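PDB 2C0R: phosphoserine aminotransferase from Bacillus circulans, which catalyses the reversible, pyridoxal-phosphate-dependent transamination between phosphoserine and 3-phosphohydroxypyruvate in serine biosynthesis, and a parallel step on phosphohydroxythreonine in pyridoxine biosynthesis. Local coordinates for residues A[87-90]-A[94-97]. The protein carries 1 engineered substitution. Numbering follows the deposited sequence.
Sequences NFLK and TANY
Leu89 lays its two methyl groups against the start of strand 94-99, overlapping the peptide that joins Thr94 to Ala95 and the methyl of Ala95. Leu89 CD1 meets the backbone, standing 3.5 Å from Ala95 N and 3.7 Å from Thr94 C. Leu89 CD2 meets a side chain, lying 4.0 Å from Ala95 CB. Leu89 CD1 is 4.1 Å from Ala95 CB, so the Ala95 methyl meets both branches of Leu89. The reach comes from the first torsion: CG is anti to the backbone N (chi1 -178°), which carries the fork across to the strand although the CB of Leu89 does not point straight at it. The CA atoms of Leu89 and Ala95, 6.1 Å apart, are the nearest pair across the two segments, close enough for one side chain to span them. The contact is small, burying 106 Å² in all, and is made by van der Waals contact, methyl on methyl and methyl on peptide. Thr94 takes part through its backbone; its CB points away from 87-90, and OG1 is hydrogen-bonded to Asn142 OD1.

Leu89 is the first residue to leave helical geometry at the end of helix 76-88, and it packs back on the strand that the chain enters after a short loop. In that loop Lys90 N is hydrogen-bonded to Gln93 OE1. Backbone hydrogen bonds from Thr94 to Asn142 and Ala144, and from Ala95 to Asp116 and His118, set the strand between its parallel neighbours 143-149 and 117-122 in the seven-stranded mixed sheet of this class-V aminotransferase. The Ala95 methyl that receives Leu89 also touches Ala111 of helix 102-114 and Tyr145 of strand 143-149, so the end of helix 76-88 and helix 102-114 both reach the sheet face carrying this methyl.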
loop_
_atom_site.group_PDB
_atom_site.type_symbol
_atom_site.label_atom_id
_atom_site.label_comp_id
_atom_site.label_asym_id
_atom_site.label_seq_id
_atom_site.Cartn_x
_atom_site.Cartn_y
_atom_site.Cartn_z
ATOM N N ASN A 87 12.183 -4.222 -15.206
ATOM C CA ASN A 87 11.669 -3.506 -16.375
ATOM C C ASN A 87 12.790 -3.106 -17.339
ATOM O O ASN A 87 12.491 -3.030 -18.540
ATOM C CB ASN A 87 10.886 -2.257 -15.965
ATOM C CG ASN A 87 9.456 -2.599 -15.608
ATOM O OD1 ASN A 87 8.591 -2.395 -16.460
ATOM N ND2 ASN A 87 9.222 -3.141 -14.421
ATOM N N PHE A 88 13.981 -2.850 -16.839
ATOM C CA PHE A 88 15.026 -2.252 -17.692
ATOM C C PHE A 88 16.252 -3.096 -17.939
ATOM O O PHE A 88 17.037 -2.787 -18.836
ATOM C CB PHE A 88 15.490 -0.946 -17.026
ATOM C CG PHE A 88 14.325 -0.004 -16.853
ATOM C CD1 PHE A 88 14.137 0.561 -15.591
ATOM C CD2 PHE A 88 13.414 0.314 -17.848
ATOM C CE1 PHE A 88 13.101 1.425 -15.322
ATOM C CE2 PHE A 88 12.380 1.202 -17.576
ATOM C CZ PHE A 88 12.217 1.764 -16.311
ATOM N N LEU A 89 16.478 -4.144 -17.150
ATOM C CA LEU A 89 17.710 -4.906 -17.363
ATOM C C LEU A 89 17.488 -5.976 -18.417
ATOM O O LEU A 89 16.733 -6.896 -18.122
ATOM C CB LEU A 89 18.106 -5.584 -16.043
ATOM C CG LEU A 89 19.407 -6.392 -16.055
ATOM C CD1 LEU A 89 20.523 -5.551 -16.638
ATOM C CD2 LEU A 89 19.767 -6.862 -14.648
ATOM N N LYS A 90 18.127 -5.871 -19.576
ATOM C CA LYS A 90 17.938 -6.907 -20.591
ATOM C C LYS A 90 19.112 -7.860 -20.626
ATOM O O LYS A 90 20.176 -7.521 -20.126
ATOM C CB LYS A 90 17.714 -6.254 -21.962
ATOM C CG LYS A 90 16.362 -5.513 -22.038
ATOM N N THR A 94 24.148 -4.567 -18.268
ATOM C CA THR A 94 24.442 -4.586 -16.845
ATOM C C THR A 94 23.632 -3.533 -16.103
ATOM O O THR A 94 23.512 -2.408 -16.610
ATOM C CB THR A 94 25.928 -4.351 -16.527
ATOM O OG1 THR A 94 26.374 -3.194 -17.252
ATOM C CG2 THR A 94 26.820 -5.512 -16.986
ATOM N N ALA A 95 23.119 -3.868 -14.919
ATOM C CA ALA A 95 22.464 -2.878 -14.060
ATOM C C ALA A 95 23.600 -2.290 -13.222
ATOM O O ALA A 95 24.186 -3.018 -12.407
ATOM C CB ALA A 95 21.404 -3.522 -13.220
ATOM N N ASN A 96 23.873 -1.013 -13.494
ATOM C CA ASN A 96 24.961 -0.320 -12.831
ATOM C C ASN A 96 24.489 0.418 -11.588
ATOM O O ASN A 96 23.479 1.154 -11.651
ATOM C CB ASN A 96 25.617 0.688 -13.780
ATOM C CG ASN A 96 26.420 -0.084 -14.849
ATOM O OD1 ASN A 96 25.952 -1.102 -15.340
ATOM N ND2 ASN A 96 27.589 0.400 -15.165
ATOM N N TYR A 97 25.240 0.230 -10.495
ATOM C CA TYR A 97 24.903 0.786 -9.173
ATOM C C TYR A 97 26.032 1.634 -8.595
ATOM O O TYR A 97 27.198 1.265 -8.743
ATOM C CB TYR A 97 24.534 -0.367 -8.192
ATOM C CG TYR A 97 23.098 -0.803 -8.536
ATOM C CD1 TYR A 97 22.868 -1.650 -9.609
ATOM C CD2 TYR A 97 22.027 -0.344 -7.787
ATOM C CE1 TYR A 97 21.610 -2.070 -9.947
ATOM C CE2 TYR A 97 20.741 -0.754 -8.149
ATOM C CZ TYR A 97 20.547 -1.609 -9.209
ATOM O OH TYR A 97 19.280 -2.001 -9.597
#